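Local coordinates for In2-1 family protein, glutathione transferase lambda3 (Populus trichocarpa, PDB 4PQI), which probably catalyses glutathione-dependent thiol-transferase reactions as a monomeric plant Lambda-class glutathione transferase, binding glutathione in its pocket, at residues N190-E195 / E233-R238. Numbering follows the deposited sequence.
Sequences NIFLLE and EFYKKR
Phe-192 and Tyr-235 hold the nearest CA atoms, 7.2 Å apart, of segments 190-195 and 233-238, which belong to helices 177-197 and 228-239, and no hydrogen bond passes between the two segments. Phe-192 reaches across because its CG lies anti to the backbone N (chi1 -177°), which carries the ring out from its own helix to the backbone of the other. There the CB of Tyr-235 sits over one face of the ring in a CH-pi contact, 3.6 Å from the Phe-192 centroid and 16° off the ring normal. Displaced toward the rim, Tyr-235 CB comes within 3.5 Å of Phe-192 CE1. The phenol ring of Tyr-235 then turns its edge to the same phenylalanine, its CD2 lying 3.7 Å from Phe-192 CG. With the planes at 89° and the centroids 5.3 Å apart, the pair is a T-shaped stack in which Phe-192 offers the face. Lys-236 adds a lighter touch at the ring edge, its CG 4.0 Å from Phe-192 CE1, before the end of its chain leads away. Aromatic packing continues around the pair, Phe-192 meeting Phe-142 and Phe-197 edge-to-face and Tyr-235 meeting Phe-239 likewise. The hydroxyl of Tyr-235 is hydrogen-bonded to that of Tyr-139, which ties the polar end of this buried side chain to helix 118-139. An alanine in place of Phe-192 would remove the face on which Tyr-235 rests, and would probably open a gap between the helices and leave the phenol ring less firmly held. With the Tyr-235 side chain about 8 Å from the bound glutathione, this small aromatic cluster packs the last helix, 228-239, against helix 177-197 within the helical C-terminal domain of the glutathione transferase fold.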
loop_
_atom_site.group_PDB
_atom_site.type_symbol
_atom_site.label_atom_id
_atom_site.label_comp_id
_atom_site.label_asym_id
_atom_site.label_seq_id
_atom_site.Cartn_x
_atom_site.Cartn_y
_atom_site.Cartn_z
ATOM N N ASN A 190 10.248 -7.702 -3.725
ATOM C CA ASN A 190 10.764 -8.105 -5.018
ATOM C C ASN A 190 12.158 -7.514 -5.232
ATOM O O ASN A 190 13.105 -8.225 -5.589
ATOM C CB ASN A 190 9.810 -7.654 -6.128
ATOM C CG ASN A 190 10.122 -8.293 -7.459
ATOM O OD1 ASN A 190 10.987 -9.169 -7.555
ATOM N ND2 ASN A 190 9.406 -7.877 -8.496
ATOM N N ILE A 191 12.286 -6.212 -4.990
ATOM C CA ILE A 191 13.574 -5.534 -5.155
ATOM C C ILE A 191 14.627 -6.039 -4.169
ATOM O O ILE A 191 15.778 -6.308 -4.554
ATOM C CB ILE A 191 13.433 -4.012 -4.986
ATOM C CG1 ILE A 191 12.415 -3.451 -5.976
ATOM C CG2 ILE A 191 14.768 -3.319 -5.183
ATOM C CD1 ILE A 191 12.005 -2.020 -5.662
ATOM N N PHE A 192 14.235 -6.168 -2.902
ATOM C CA PHE A 192 15.186 -6.523 -1.849
ATOM C C PHE A 192 15.723 -7.941 -2.016
ATOM O O PHE A 192 16.937 -8.151 -2.008
ATOM C CB PHE A 192 14.574 -6.325 -0.461
ATOM C CG PHE A 192 15.525 -6.604 0.680
ATOM C CD1 PHE A 192 16.760 -5.955 0.760
ATOM C CD2 PHE A 192 15.175 -7.491 1.691
ATOM C CE1 PHE A 192 17.628 -6.199 1.817
ATOM C CE2 PHE A 192 16.040 -7.740 2.751
ATOM C CZ PHE A 192 17.266 -7.093 2.817
ATOM N N LEU A 193 14.820 -8.903 -2.184
ATOM C CA LEU A 193 15.198 -10.315 -2.323
ATOM C C LEU A 193 16.070 -10.574 -3.556
ATOM O O LEU A 193 17.043 -11.334 -3.501
ATOM C CB LEU A 193 13.941 -11.190 -2.377
ATOM C CG LEU A 193 13.148 -11.258 -1.074
ATOM C CD1 LEU A 193 11.772 -11.913 -1.264
ATOM C CD2 LEU A 193 13.954 -11.991 -0.019
ATOM N N LEU A 194 15.716 -9.949 -4.672
ATOM C CA LEU A 194 16.453 -10.176 -5.904
ATOM C C LEU A 194 17.838 -9.533 -5.811
ATOM O O LEU A 194 18.834 -10.162 -6.143
ATOM C CB LEU A 194 15.681 -9.641 -7.104
ATOM C CG LEU A 194 16.313 -9.948 -8.461
ATOM C CD1 LEU A 194 16.493 -11.450 -8.659
ATOM C CD2 LEU A 194 15.466 -9.363 -9.568
ATOM N N GLU A 195 17.904 -8.298 -5.326
ATOM C CA GLU A 195 19.188 -7.586 -5.280
ATOM C C GLU A 195 20.137 -8.144 -4.233
ATOM O O GLU A 195 21.331 -8.268 -4.476
ATOM C CB GLU A 195 18.994 -6.081 -5.065
ATOM C CG GLU A 195 18.395 -5.371 -6.264
ATOM C CD GLU A 195 19.142 -5.700 -7.545
ATOM O OE1 GLU A 195 18.494 -6.166 -8.512
ATOM O OE2 GLU A 195 20.379 -5.497 -7.579
ATOM N N GLU A 233 19.211 -0.041 0.618
ATOM C CA GLU A 233 20.059 0.410 1.717
ATOM C C GLU A 233 19.299 0.384 3.040
ATOM O O GLU A 233 19.826 -0.055 4.063
ATOM C CB GLU A 233 20.621 1.812 1.455
ATOM C CG GLU A 233 21.295 2.441 2.686
ATOM C CD GLU A 233 22.471 3.346 2.341
ATOM O OE1 GLU A 233 23.015 3.216 1.221
ATOM O OE2 GLU A 233 22.857 4.179 3.195
ATOM N N PHE A 234 18.055 0.845 3.009
ATOM C CA PHE A 234 17.207 0.852 4.195
ATOM C C PHE A 234 16.990 -0.561 4.745
ATOM O O PHE A 234 17.138 -0.790 5.948
ATOM C CB PHE A 234 15.871 1.540 3.888
ATOM C CG PHE A 234 14.879 1.495 5.021
ATOM C CD1 PHE A 234 15.211 1.979 6.275
ATOM C CD2 PHE A 234 13.607 0.983 4.819
ATOM C CE1 PHE A 234 14.297 1.941 7.315
ATOM C CE2 PHE A 234 12.694 0.945 5.843
ATOM C CZ PHE A 234 13.039 1.424 7.099
ATOM N N TYR A 235 16.662 -1.506 3.865
ATOM C CA TYR A 235 16.381 -2.882 4.288
ATOM C C TYR A 235 17.617 -3.673 4.726
ATOM O O TYR A 235 17.532 -4.532 5.610
ATOM C CB TYR A 235 15.634 -3.652 3.201
ATOM C CG TYR A 235 14.129 -3.483 3.251
ATOM C CD1 TYR A 235 13.544 -2.464 3.993
ATOM C CD2 TYR A 235 13.294 -4.358 2.564
ATOM C CE1 TYR A 235 12.167 -2.312 4.030
ATOM C CE2 TYR A 235 11.931 -4.210 2.587
ATOM C CZ TYR A 235 11.367 -3.194 3.327
ATOM O OH TYR A 235 10.001 -3.056 3.349
ATOM N N LYS A 236 18.756 -3.403 4.093
ATOM C CA LYS A 236 20.015 -3.963 4.560
ATOM C C LYS A 236 20.312 -3.497 5.995
ATOM O O LYS A 236 20.727 -4.288 6.851
ATOM C CB LYS A 236 21.165 -3.585 3.617
ATOM C CG LYS A 236 21.089 -4.240 2.237
ATOM C CD LYS A 236 22.458 -4.265 1.527
ATOM C CE LYS A 236 22.834 -2.908 0.960
ATOM N NZ LYS A 236 24.069 -2.980 0.115
ATOM N N LYS A 237 20.085 -2.213 6.259
ATOM C CA LYS A 237 20.384 -1.656 7.571
ATOM C C LYS A 237 19.381 -2.153 8.605
ATOM O O LYS A 237 19.720 -2.331 9.775
ATOM C CB LYS A 237 20.404 -0.126 7.527
ATOM C CG LYS A 237 21.517 0.458 6.663
ATOM C CD LYS A 237 21.791 1.917 7.008
ATOM C CE LYS A 237 20.503 2.733 7.048
ATOM N NZ LYS A 237 20.769 4.168 7.355
ATOM N N ARG A 238 18.152 -2.398 8.158
ATOM C CA ARG A 238 17.069 -2.798 9.052
ATOM C C ARG A 238 17.090 -4.293 9.401
ATOM O O ARG A 238 16.754 -4.672 10.523
ATOM C CB ARG A 238 15.715 -2.379 8.461
ATOM C CG ARG A 238 14.488 -2.816 9.250
ATOM C CD ARG A 238 14.525 -2.315 10.688
ATOM N NE ARG A 238 13.295 -2.607 11.430
ATOM C CZ ARG A 238 12.987 -3.797 11.940
ATOM N NH1 ARG A 238 13.809 -4.827 11.780
ATOM N NH2 ARG A 238 11.848 -3.963 12.600
#